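Local coordinates for interleukin-20 receptor subunit beta (Homo sapiens, PDB 6DF3), which forms the extracellular ligand-binding part of a receptor subunit that pairs with IL20RA or IL22RA1 to recognise cytokines of the IL-20 group, at residues V79-T82 and T87-W90; K170-V175 and G179-F184; S11-H16 and P127-L132. The protein carries 1 engineered substitution. One frame throughout, in Å; residues are numbered along the deposited sequence.

The chain is the extracellular part of a type II cytokine receptor, two fibronectin type III domains in tandem. Contact 1 is a hairpin of the first domain, between strands 74-83 and 86-98; contact 2 is its counterpart in the second, between strands 167-175 and 180-189. Their centres lie about 39 Å apart, on opposite sides of the chain's centre, yet both carry a Ser-Ala-aromatic run, ending in Trp-90 and Phe-184. Contact 3 joins residues 11-16 to 127-132, bridging the domains, and contact 1 falls between its two halves along the chain. The centre of contact 3 is about 9 Å from that of contact 2, and strands 130-137 and 167-175 are sheet neighbours, tying the interdomain joint to the second hairpin.

Contact 1: V79-T82 and T87-W90; sequences VRAT and TSAW
Arg-80 and Trp-90 meet in an antiparallel hairpin contact in which the arginine chain lies over the indole, a CH-pi contact, on strands 74-83 and 86-98 of the first fibronectin type III domain. The arginine chain is extended, with CD 3.6 Å from the centroid of the Trp-90 six-membered ring and almost on its normal. Further out, the guanidinium lies only 13° from parallel to the indole, with NE 3.4 Å from CZ2 of Trp-90; CG2 of Thr-87 comes over the opposite face of the guanidinium. The backbones are joined at Ala-81. Its carbonyl O accepts the N-H of Ser-88 at 2.8 Å, but its own N-H goes to OG of Ser-88, also at 2.8 Å and nearly straight (176°). Chi1 of 62° places that OG between the backbone N and the carbonyl carbon, turned toward Ala-81, and the hydroxyl gives its proton to the carbonyl O of Ala-89. A side chain thus takes the place of a backbone acceptor for the Ala-81 N-H. With the Trp-90 indole cut back to an alanine, the Arg-80 chain would probably lose the surface it lies on and be freer to turn. Arg-78 makes a cation-pi contact with Trp-90, so the electron-rich indole probably offers a favourable surface to nearby positive charge.

Contact 2: K170-V175 and G179-F184; sequences KAETFV and GRYSAF. Unlike the reference sequence in segment 170-175: Glu-172 (reference Gln).
Phe-184 stands between Lys-170 and Glu-172, its ring covered on both faces. The lysine, extended beyond CG, runs obliquely over one face: CE sits 3.6 Å from the centroid of the Phe-184 ring, and NZ stays above the same face at 3.9 Å from the centroid, a cation-pi contact close to the ring normal. Against the other face lies the carboxylate of Glu-172, stacked at 19° to the ring, with CD 3.6 Å from CZ of Phe-184. In Glu-172, where the reference sequence has glutamine, CG points anti to the backbone N (chi1 -164°), which, with the chain extended, stands the carboxylate up over the face of Phe-184. The ring thus separates the two opposite charges.

These residues belong to the antiparallel hairpin of strands 167-175 and 180-189 in the second fibronectin type III domain. At its turn end, Gly-179 and Arg-180 both face Val-175, a G1 beta bulge: Val-175 takes the N-H of Gly-179 on its O and gives its own N-H to the carbonyl O of Arg-180. The arginine's guanidinium reaches elsewhere, through NH1 to the carbonyls of the engineered Gln-100 and of Thr-102 in the interdomain stretch.

Next along, Phe-174 and Tyr-181 form a non-hydrogen-bonded pair with both rings on one side of the sheet. The planes meet obliquely, at 38°, and CD1 of Phe-174 sits over the centre of the tyrosine ring, 3.2 Å from CE2 of Tyr-181. Ser-182 then turns its OG back to accept the N-H of Thr-173 at 3.1 Å, a bent bond, while its own N-H reaches the O of Thr-173 from above the carbonyl plane.

Contact 3: S11-H16 and P127-L132; sequences STNMKH and PQFEFL
The rim of the Phe-129 ring meets the backbone carbonyl of Asn-13: CE1 of Phe-129 comes to 3.5 Å from O of Asn-13, and that oxygen lies near the plane of the ring, at its edge. The asparagine side chain crosses the phenyl at about a right angle, its amide plane at 87° to the ring, and its nearest atom is CB, 3.7 Å from CZ of Phe-129. Beside it, Met-14 sends CG to within 4.1 Å of CZ of Phe-129, then bends at chi2 (-70°) and chi3, which carries the methyl CE away from the ring and over to the amide of Gln-128, 3.8 Å from its CD.

In the next shell, a type I' beta turn from Thr-12 to Lys-15 sets Asn-13 and Met-14 at its tip, closed by paired backbone bonds between Thr-12 and Lys-15. ND2 of Asn-13 is hydrogen-bonded to OG1 of Thr-105, and the N-H of Met-14 to OG1 of Thr-102, both from the stretch connecting the domains. The same Thr-102 hydroxyl bonds to OG of Ser-11, which is paired with ND1 of His-16 at 2.8 Å, linking the two strands just behind the turn. On the other side, Phe-129 packs against Thr-173 and Val-175 of strand 167-175, just ahead of Glu-130, whose backbone joins Phe-174 in the sheet.

The turn of the first fibronectin type III domain therefore rests on Gln-128 and Phe-129 of the second, over a modest 192 Å². The two segments exchange no hydrogen bonds; what joins them is dispersion, plus perhaps a weak electrostatic pull between the aromatic C-H edge and the Asn-13 oxygen, while the linker, through Thr-102, Ile-103 and Thr-105, supplies hydrogen bonds to the turn.

Contact 1: V79-T82 and T87-W90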
ATOM      1  N   VAL C  79     -25.920  12.187   9.968  1.00 54.14           N
ATOM      2  CA  VAL C  79     -26.265  13.072   8.861  1.00 57.20           C
ATOM      3  C   VAL C  79     -27.197  14.177   9.312  1.00 60.58           C
ATOM      4  O   VAL C  79     -27.996  13.989  10.216  1.00 56.78           O
ATOM      5  CB  VAL C  79     -26.908  12.289   7.725  1.00 59.72           C
ATOM      6  CG1 VAL C  79     -28.224  11.678   8.185  1.00 63.11           C
ATOM      7  CG2 VAL C  79     -27.133  13.174   6.487  1.00 62.07           C
ATOM      8  N   ARG C  80     -27.087  15.348   8.712  1.00 63.53           N
ATOM      9  CA  ARG C  80     -28.050  16.398   9.032  1.00 67.79           C
ATOM     10  C   ARG C  80     -28.416  17.165   7.789  1.00 71.38           C
ATOM     11  O   ARG C  80     -27.746  17.069   6.765  1.00 69.65           O
ATOM     12  CB  ARG C  80     -27.491  17.338  10.096  1.00 70.81           C
ATOM     13  CG  ARG C  80     -26.431  18.334   9.615  1.00 74.04           C
ATOM     14  CD  ARG C  80     -25.967  19.287  10.712  1.00 77.73           C
ATOM     15  NE  ARG C  80     -24.745  19.959  10.271  1.00 82.58           N
ATOM     16  CZ  ARG C  80     -24.006  20.779  11.019  1.00 84.02           C
ATOM     17  NH1 ARG C  80     -24.360  21.095  12.257  1.00 79.76           N
ATOM     18  NH2 ARG C  80     -22.893  21.297  10.500  1.00 87.65           N
ATOM     19  N   ALA C  81     -29.486  17.939   7.896  1.00 76.67           N
ATOM     20  CA  ALA C  81     -29.981  18.696   6.789  1.00 83.50           C
ATOM     21  C   ALA C  81     -29.773  20.167   7.062  1.00 87.10           C
ATOM     22  O   ALA C  81     -29.840  20.585   8.205  1.00 85.66           O
ATOM     23  CB  ALA C  81     -31.445  18.395   6.595  1.00 88.93           C
ATOM     24  N   THR C  82     -29.489  20.907   5.989  1.00 92.29           N
ATOM     25  CA  THR C  82     -29.364  22.371   5.984  1.00100.77           C
ATOM     26  C   THR C  82     -30.259  23.027   4.921  1.00105.93           C
ATOM     27  O   THR C  82     -30.542  22.456   3.844  1.00100.58           O
ATOM     28  CB  THR C  82     -27.912  22.883   5.730  1.00103.68           C
ATOM     29  OG1 THR C  82     -27.240  22.066   4.759  1.00101.53           O
ATOM     30  CG2 THR C  82     -27.096  22.874   7.019  1.00101.97           C
ATOM     31  N   THR C  87     -30.094  24.474  10.389  1.00105.36           N
ATOM     32  CA  THR C  87     -29.614  23.109  10.386  1.00 97.24           C
ATOM     33  C   THR C  87     -30.576  22.288  11.234  1.00 93.87           C
ATOM     34  O   THR C  87     -31.021  22.744  12.285  1.00 89.61           O
ATOM     35  CB  THR C  87     -28.255  22.951  11.103  1.00 95.58           C
ATOM     36  OG1 THR C  87     -28.079  24.030  12.021  1.00 95.22           O
ATOM     37  CG2 THR C  87     -27.114  22.959  10.162  1.00 94.20           C
ATOM     38  N   SER C  88     -30.844  21.055  10.813  1.00 89.34           N
ATOM     39  CA  SER C  88     -31.528  20.081  11.677  1.00 87.00           C
ATOM     40  C   SER C  88     -30.590  19.585  12.797  1.00 80.76           C
ATOM     41  O   SER C  88     -29.429  19.917  12.826  1.00 78.41           O
ATOM     42  CB  SER C  88     -31.963  18.881  10.858  1.00 86.22           C
ATOM     43  OG  SER C  88     -30.826  18.206  10.295  1.00 83.24           O
ATOM     44  N   ALA C  89     -31.102  18.783  13.713  1.00 76.54           N
ATOM     45  CA  ALA C  89     -30.272  18.110  14.662  1.00 72.22           C
ATOM     46  C   ALA C  89     -29.550  16.959  13.890  1.00 71.16           C
ATOM     47  O   ALA C  89     -29.878  16.673  12.730  1.00 71.16           O
ATOM     48  CB  ALA C  89     -31.131  17.594  15.806  1.00 70.31           C
ATOM     49  N   TRP C  90     -28.532  16.335  14.485  1.00 70.00           N
ATOM     50  CA  TRP C  90     -27.861  15.196  13.826  1.00 64.99           C
ATOM     51  C   TRP C  90     -28.700  13.938  13.987  1.00 64.72           C
ATOM     52  O   TRP C  90     -29.261  13.729  15.047  1.00 65.78           O
ATOM     53  CB  TRP C  90     -26.489  14.918  14.429  1.00 62.70           C
ATOM     54  CG  TRP C  90     -25.447  15.929  14.113  1.00 62.77           C
ATOM     55  CD1 TRP C  90     -24.975  16.905  14.955  1.00 61.72           C
ATOM     56  CD2 TRP C  90     -24.734  16.085  12.861  1.00 59.92           C
ATOM     57  NE1 TRP C  90     -24.029  17.639  14.314  1.00 63.13           N
ATOM     58  CE2 TRP C  90     -23.825  17.143  13.043  1.00 59.81           C
ATOM     59  CE3 TRP C  90     -24.772  15.428  11.626  1.00 59.03           C
ATOM     60  CZ2 TRP C  90     -22.979  17.585  12.027  1.00 59.10           C
ATOM     61  CZ3 TRP C  90     -23.919  15.867  10.605  1.00 60.02           C
ATOM     62  CH2 TRP C  90     -23.058  16.964  10.811  1.00 58.89           C
TER

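Contact 2: K170-V175 and G179-F184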
ATOM      1  N   LYS C 170     -16.057 -21.457 -13.962  1.00 95.31           N
ATOM      2  CA  LYS C 170     -16.795 -20.586 -13.078  1.00 91.81           C
ATOM      3  C   LYS C 170     -15.753 -19.719 -12.317  1.00 89.13           C
ATOM      4  O   LYS C 170     -14.580 -20.120 -12.196  1.00 88.76           O
ATOM      5  CB  LYS C 170     -17.644 -21.384 -12.086  1.00 91.60           C
ATOM      6  CG  LYS C 170     -16.811 -22.333 -11.241  1.00 95.10           C
ATOM      7  CD  LYS C 170     -17.606 -23.120 -10.229  1.00 97.83           C
ATOM      8  CE  LYS C 170     -16.684 -23.971  -9.366  1.00100.37           C
ATOM      9  NZ  LYS C 170     -17.432 -24.688  -8.298  1.00101.29           N
ATOM     10  N   ALA C 171     -16.213 -18.589 -11.783  1.00 81.40           N
ATOM     11  CA  ALA C 171     -15.353 -17.587 -11.143  1.00 80.16           C
ATOM     12  C   ALA C 171     -15.981 -17.006  -9.874  1.00 77.87           C
ATOM     13  O   ALA C 171     -17.198 -16.826  -9.765  1.00 75.37           O
ATOM     14  CB  ALA C 171     -15.025 -16.464 -12.118  1.00 77.91           C
ATOM     15  N   GLU C 172     -15.110 -16.649  -8.955  1.00 77.11           N
ATOM     16  CA  GLU C 172     -15.424 -16.298  -7.590  1.00 74.06           C
ATOM     17  C   GLU C 172     -14.552 -15.073  -7.287  1.00 73.29           C
ATOM     18  O   GLU C 172     -13.537 -14.857  -7.950  1.00 70.07           O
ATOM     19  CB  GLU C 172     -14.914 -17.491  -6.786  1.00 78.26           C
ATOM     20  CG  GLU C 172     -15.372 -17.655  -5.371  1.00 79.09           C
ATOM     21  CD  GLU C 172     -14.521 -18.659  -4.579  1.00 84.18           C
ATOM     22  OE1 GLU C 172     -15.007 -19.133  -3.526  1.00 89.26           O
ATOM     23  OE2 GLU C 172     -13.374 -18.982  -4.964  1.00 83.49           O
ATOM     24  N   THR C 173     -14.879 -14.347  -6.230  1.00 68.46           N
ATOM     25  CA  THR C 173     -14.233 -13.109  -5.916  1.00 69.73           C
ATOM     26  C   THR C 173     -13.624 -13.338  -4.489  1.00 69.50           C
ATOM     27  O   THR C 173     -14.125 -14.197  -3.740  1.00 70.06           O
ATOM     28  CB  THR C 173     -15.358 -12.071  -5.996  1.00 72.74           C
ATOM     29  OG1 THR C 173     -15.111 -11.054  -6.981  1.00 73.98           O
ATOM     30  CG2 THR C 173     -15.670 -11.563  -4.671  1.00 67.45           C
ATOM     31  N   PHE C 174     -12.533 -12.631  -4.146  1.00 69.81           N
ATOM     32  CA  PHE C 174     -11.872 -12.690  -2.802  1.00 68.99           C
ATOM     33  C   PHE C 174     -11.396 -11.301  -2.398  1.00 66.11           C
ATOM     34  O   PHE C 174     -10.819 -10.625  -3.221  1.00 63.75           O
ATOM     35  CB  PHE C 174     -10.640 -13.608  -2.753  1.00 71.45           C
ATOM     36  CG  PHE C 174      -9.924 -13.586  -1.420  1.00 71.71           C
ATOM     37  CD1 PHE C 174     -10.502 -14.155  -0.279  1.00 72.79           C
ATOM     38  CD2 PHE C 174      -8.682 -12.968  -1.285  1.00 75.81           C
ATOM     39  CE1 PHE C 174      -9.854 -14.126   0.971  1.00 76.09           C
ATOM     40  CE2 PHE C 174      -8.016 -12.937  -0.044  1.00 77.43           C
ATOM     41  CZ  PHE C 174      -8.594 -13.514   1.094  1.00 75.73           C
ATOM     42  N   VAL C 175     -11.641 -10.931  -1.132  1.00 62.06           N
ATOM     43  CA  VAL C 175     -11.470  -9.577  -0.587  1.00 59.96           C
ATOM     44  C   VAL C 175     -10.587  -9.691   0.683  1.00 60.36           C
ATOM     45  O   VAL C 175     -11.082 -10.021   1.812  1.00 59.25           O
ATOM     46  CB  VAL C 175     -12.870  -8.917  -0.273  1.00 63.20           C
ATOM     47  CG1 VAL C 175     -12.719  -7.547   0.405  1.00 64.38           C
ATOM     48  CG2 VAL C 175     -13.683  -8.707  -1.552  1.00 62.05           C
ATOM     49  N   GLY C 179     -11.514 -11.002   4.475  1.00 64.37           N
ATOM     50  CA  GLY C 179     -11.255 -12.416   4.618  1.00 69.49           C
ATOM     51  C   GLY C 179     -12.342 -13.275   3.996  1.00 72.19           C
ATOM     52  O   GLY C 179     -12.482 -14.442   4.346  1.00 85.42           O
ATOM     53  N   ARG C 180     -13.061 -12.720   3.023  1.00 70.25           N
ATOM     54  CA  ARG C 180     -14.279 -13.331   2.491  1.00 70.75           C
ATOM     55  C   ARG C 180     -14.156 -13.508   0.994  1.00 68.13           C
ATOM     56  O   ARG C 180     -13.522 -12.698   0.340  1.00 62.01           O
ATOM     57  CB  ARG C 180     -15.533 -12.515   2.848  1.00 65.72           C
ATOM     58  CG  ARG C 180     -15.906 -12.618   4.329  1.00 68.40           C
ATOM     59  CD  ARG C 180     -17.163 -11.786   4.659  1.00 65.99           C
ATOM     60  NE  ARG C 180     -18.205 -12.043   3.658  1.00 67.40           N
ATOM     61  CZ  ARG C 180     -19.051 -11.166   3.105  1.00 66.46           C
ATOM     62  NH1 ARG C 180     -19.049  -9.868   3.406  1.00 61.29           N
ATOM     63  NH2 ARG C 180     -19.905 -11.618   2.203  1.00 63.94           N
ATOM     64  N   TYR C 181     -14.732 -14.627   0.519  1.00 71.54           N
ATOM     65  CA  TYR C 181     -14.967 -14.936  -0.900  1.00 73.03           C
ATOM     66  C   TYR C 181     -16.476 -14.847  -1.159  1.00 71.09           C
ATOM     67  O   TYR C 181     -17.281 -15.148  -0.233  1.00 64.00           O
ATOM     68  CB  TYR C 181     -14.547 -16.394  -1.240  1.00 78.34           C
ATOM     69  CG  TYR C 181     -13.109 -16.765  -0.886  1.00 78.38           C
ATOM     70  CD1 TYR C 181     -12.747 -17.076   0.453  1.00 79.37           C
ATOM     71  CD2 TYR C 181     -12.105 -16.782  -1.873  1.00 80.71           C
ATOM     72  CE1 TYR C 181     -11.424 -17.375   0.808  1.00 84.00           C
ATOM     73  CE2 TYR C 181     -10.767 -17.103  -1.544  1.00 84.11           C
ATOM     74  CZ  TYR C 181     -10.434 -17.407  -0.203  1.00 86.86           C
ATOM     75  OH  TYR C 181      -9.133 -17.697   0.150  1.00 89.92           O
ATOM     76  N   SER C 182     -16.825 -14.451  -2.392  1.00 67.89           N
ATOM     77  CA  SER C 182     -18.176 -14.626  -2.952  1.00 69.57           C
ATOM     78  C   SER C 182     -18.521 -16.094  -3.324  1.00 73.72           C
ATOM     79  O   SER C 182     -17.668 -16.981  -3.364  1.00 73.17           O
ATOM     80  CB  SER C 182     -18.391 -13.767  -4.210  1.00 68.72           C
ATOM     81  OG  SER C 182     -17.862 -14.349  -5.394  1.00 70.80           O
ATOM     82  N   ALA C 183     -19.798 -16.317  -3.617  1.00 73.69           N
ATOM     83  CA  ALA C 183     -20.277 -17.548  -4.252  1.00 76.04           C
ATOM     84  C   ALA C 183     -19.641 -17.620  -5.635  1.00 77.35           C
ATOM     85  O   ALA C 183     -19.255 -16.587  -6.186  1.00 75.54           O
ATOM     86  CB  ALA C 183     -21.816 -17.527  -4.391  1.00 73.98           C
ATOM     87  N   PHE C 184     -19.564 -18.820  -6.206  1.00 83.62           N
ATOM     88  CA  PHE C 184     -19.170 -18.968  -7.613  1.00 85.06           C
ATOM     89  C   PHE C 184     -20.248 -18.412  -8.537  1.00 84.92           C
ATOM     90  O   PHE C 184     -21.420 -18.399  -8.187  1.00 88.93           O
ATOM     91  CB  PHE C 184     -18.858 -20.430  -7.952  1.00 89.86           C
ATOM     92  CG  PHE C 184     -17.514 -20.867  -7.458  1.00 92.31           C
ATOM     93  CD1 PHE C 184     -16.359 -20.659  -8.248  1.00 93.21           C
ATOM     94  CD2 PHE C 184     -17.366 -21.420  -6.189  1.00 92.89           C
ATOM     95  CE1 PHE C 184     -15.100 -21.035  -7.795  1.00 93.46           C
ATOM     96  CE2 PHE C 184     -16.096 -21.801  -5.732  1.00 95.16           C
ATOM     97  CZ  PHE C 184     -14.964 -21.619  -6.542  1.00 93.62           C
TER

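Contact 3: S11-H16 and P127-L132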
ATOM      1  N   SER C  11     -24.265  -1.662   1.238  1.00 48.89           N
ATOM      2  CA  SER C  11     -22.917  -1.932   0.891  1.00 49.30           C
ATOM      3  C   SER C  11     -22.888  -3.140  -0.005  1.00 51.23           C
ATOM      4  O   SER C  11     -23.160  -4.239   0.450  1.00 49.60           O
ATOM      5  CB  SER C  11     -22.012  -2.148   2.107  1.00 48.97           C
ATOM      6  OG  SER C  11     -20.702  -2.638   1.719  1.00 46.17           O
ATOM      7  N   THR C  12     -22.462  -2.887  -1.245  1.00 51.36           N
ATOM      8  CA  THR C  12     -22.419  -3.812  -2.343  1.00 56.08           C
ATOM      9  C   THR C  12     -20.986  -3.840  -2.912  1.00 55.80           C
ATOM     10  O   THR C  12     -20.487  -2.771  -3.341  1.00 51.50           O
ATOM     11  CB  THR C  12     -23.319  -3.300  -3.481  1.00 56.60           C
ATOM     12  OG1 THR C  12     -24.644  -3.214  -2.988  1.00 65.75           O
ATOM     13  CG2 THR C  12     -23.329  -4.307  -4.561  1.00 66.49           C
ATOM     14  N   ASN C  13     -20.377  -5.031  -2.948  1.00 55.87           N
ATOM     15  CA  ASN C  13     -18.985  -5.232  -3.482  1.00 55.81           C
ATOM     16  C   ASN C  13     -17.983  -4.109  -3.037  1.00 52.98           C
ATOM     17  O   ASN C  13     -17.392  -3.394  -3.865  1.00 53.15           O
ATOM     18  CB  ASN C  13     -19.053  -5.348  -4.995  1.00 55.09           C
ATOM     19  CG  ASN C  13     -19.612  -6.668  -5.432  1.00 60.69           C
ATOM     20  OD1 ASN C  13     -19.492  -7.684  -4.733  1.00 63.01           O
ATOM     21  ND2 ASN C  13     -20.268  -6.666  -6.568  1.00 62.09           N
ATOM     22  N   MET C  14     -17.918  -3.888  -1.730  1.00 52.63           N
ATOM     23  CA  MET C  14     -17.056  -2.815  -1.118  1.00 51.54           C
ATOM     24  C   MET C  14     -17.341  -1.404  -1.503  1.00 50.42           C
ATOM     25  O   MET C  14     -16.558  -0.534  -1.187  1.00 50.92           O
ATOM     26  CB  MET C  14     -15.563  -3.124  -1.297  1.00 48.88           C
ATOM     27  CG  MET C  14     -15.180  -4.424  -0.647  1.00 50.35           C
ATOM     28  SD  MET C  14     -15.198  -4.449   1.216  1.00 57.00           S
ATOM     29  CE  MET C  14     -13.642  -3.588   1.528  1.00 53.58           C
ATOM     30  N   LYS C  15     -18.491  -1.127  -2.120  1.00 51.59           N
ATOM     31  CA  LYS C  15     -18.991   0.253  -2.262  1.00 51.55           C
ATOM     32  C   LYS C  15     -20.061   0.545  -1.190  1.00 50.87           C
ATOM     33  O   LYS C  15     -21.115  -0.129  -1.166  1.00 50.74           O
ATOM     34  CB  LYS C  15     -19.620   0.426  -3.637  1.00 57.58           C
ATOM     35  CG  LYS C  15     -19.993   1.864  -3.883  1.00 61.29           C
ATOM     36  CD  LYS C  15     -20.755   2.027  -5.192  1.00 70.27           C
ATOM     37  CE  LYS C  15     -21.058   3.501  -5.421  1.00 79.04           C
ATOM     38  NZ  LYS C  15     -22.241   3.688  -6.299  1.00 88.21           N
ATOM     39  N   HIS C  16     -19.832   1.518  -0.309  1.00 48.25           N
ATOM     40  CA  HIS C  16     -20.775   1.776   0.774  1.00 47.26           C
ATOM     41  C   HIS C  16     -21.549   3.062   0.601  1.00 48.58           C
ATOM     42  O   HIS C  16     -20.982   4.165   0.652  1.00 44.63           O
ATOM     43  CB  HIS C  16     -20.083   1.768   2.126  1.00 44.47           C
ATOM     44  CG  HIS C  16     -18.902   0.880   2.188  1.00 43.51           C
ATOM     45  ND1 HIS C  16     -18.982  -0.482   1.974  1.00 42.89           N
ATOM     46  CD2 HIS C  16     -17.588   1.152   2.486  1.00 42.48           C
ATOM     47  CE1 HIS C  16     -17.751  -0.997   2.031  1.00 48.06           C
ATOM     48  NE2 HIS C  16     -16.885  -0.026   2.352  1.00 44.43           N
ATOM     49  N   PRO C 127      -9.505  -2.658  -6.880  1.00 71.56           N
ATOM     50  CA  PRO C 127      -8.342  -3.087  -6.115  1.00 72.72           C
ATOM     51  C   PRO C 127      -8.669  -3.952  -4.894  1.00 67.52           C
ATOM     52  O   PRO C 127      -7.864  -4.837  -4.534  1.00 66.26           O
ATOM     53  CB  PRO C 127      -7.762  -1.728  -5.556  1.00 76.26           C
ATOM     54  CG  PRO C 127      -8.164  -0.699  -6.563  1.00 79.17           C
ATOM     55  CD  PRO C 127      -9.582  -1.169  -6.908  1.00 78.67           C
ATOM     56  N   GLN C 128      -9.822  -3.710  -4.253  1.00 56.44           N
ATOM     57  CA  GLN C 128     -10.173  -4.533  -3.165  1.00 57.87           C
ATOM     58  C   GLN C 128     -10.286  -6.022  -3.541  1.00 55.06           C
ATOM     59  O   GLN C 128     -10.207  -6.832  -2.622  1.00 59.61           O
ATOM     60  CB  GLN C 128     -11.460  -4.042  -2.465  1.00 56.86           C
ATOM     61  CG  GLN C 128     -11.334  -2.613  -1.895  1.00 56.79           C
ATOM     62  CD  GLN C 128     -10.574  -2.565  -0.543  1.00 58.87           C
ATOM     63  OE1 GLN C 128     -10.048  -3.608  -0.025  1.00 63.94           O
ATOM     64  NE2 GLN C 128     -10.520  -1.367   0.044  1.00 52.71           N
ATOM     65  N   PHE C 129     -10.364  -6.385  -4.818  1.00 56.41           N
ATOM     66  CA  PHE C 129     -10.726  -7.756  -5.214  1.00 65.30           C
ATOM     67  C   PHE C 129      -9.707  -8.532  -5.997  1.00 69.04           C
ATOM     68  O   PHE C 129      -9.249  -8.070  -7.077  1.00 71.84           O
ATOM     69  CB  PHE C 129     -11.979  -7.751  -6.127  1.00 65.75           C
ATOM     70  CG  PHE C 129     -13.250  -7.288  -5.441  1.00 64.08           C
ATOM     71  CD1 PHE C 129     -13.533  -5.907  -5.320  1.00 64.59           C
ATOM     72  CD2 PHE C 129     -14.190  -8.208  -5.005  1.00 67.02           C
ATOM     73  CE1 PHE C 129     -14.707  -5.457  -4.711  1.00 64.50           C
ATOM     74  CE2 PHE C 129     -15.378  -7.767  -4.412  1.00 69.37           C
ATOM     75  CZ  PHE C 129     -15.625  -6.386  -4.260  1.00 63.49           C
ATOM     76  N   GLU C 130      -9.515  -9.777  -5.550  1.00 72.35           N
ATOM     77  CA  GLU C 130      -8.843 -10.822  -6.345  1.00 79.77           C
ATOM     78  C   GLU C 130      -9.880 -11.906  -6.803  1.00 79.02           C
ATOM     79  O   GLU C 130     -10.888 -12.204  -6.073  1.00 72.60           O
ATOM     80  CB  GLU C 130      -7.716 -11.477  -5.531  1.00 85.86           C
ATOM     81  CG  GLU C 130      -6.492 -10.593  -5.293  1.00 95.29           C
ATOM     82  CD  GLU C 130      -5.538 -11.176  -4.233  1.00102.02           C
ATOM     83  OE1 GLU C 130      -4.881 -12.198  -4.559  1.00 99.60           O
ATOM     84  OE2 GLU C 130      -5.476 -10.639  -3.074  1.00100.28           O
ATOM     85  N   PHE C 131      -9.621 -12.462  -7.999  1.00 75.90           N
ATOM     86  CA  PHE C 131     -10.511 -13.455  -8.667  1.00 77.34           C
ATOM     87  C   PHE C 131      -9.864 -14.835  -8.679  1.00 79.18           C
ATOM     88  O   PHE C 131      -8.690 -14.992  -9.078  1.00 78.66           O
ATOM     89  CB  PHE C 131     -10.862 -13.079 -10.117  1.00 76.63           C
ATOM     90  CG  PHE C 131     -11.604 -11.785 -10.244  1.00 76.79           C
ATOM     91  CD1 PHE C 131     -10.916 -10.575 -10.299  1.00 76.69           C
ATOM     92  CD2 PHE C 131     -13.020 -11.757 -10.276  1.00 78.00           C
ATOM     93  CE1 PHE C 131     -11.603  -9.362 -10.414  1.00 77.50           C
ATOM     94  CE2 PHE C 131     -13.721 -10.549 -10.406  1.00 75.75           C
ATOM     95  CZ  PHE C 131     -13.015  -9.351 -10.459  1.00 76.94           C
ATOM     96  N   LEU C 132     -10.645 -15.796  -8.200  1.00 78.49           N
ATOM     97  CA  LEU C 132     -10.400 -17.217  -8.341  1.00 80.86           C
ATOM     98  C   LEU C 132     -11.201 -17.750  -9.503  1.00 80.94           C
ATOM     99  O   LEU C 132     -12.394 -17.542  -9.598  1.00 81.64           O
ATOM    100  CB  LEU C 132     -10.898 -17.926  -7.110  1.00 81.38           C
ATOM    101  CG  LEU C 132     -10.050 -19.057  -6.607  1.00 86.41           C
ATOM    102  CD1 LEU C 132      -9.435 -18.554  -5.313  1.00 86.06           C
ATOM    103  CD2 LEU C 132     -10.863 -20.356  -6.420  1.00 88.62           C
TER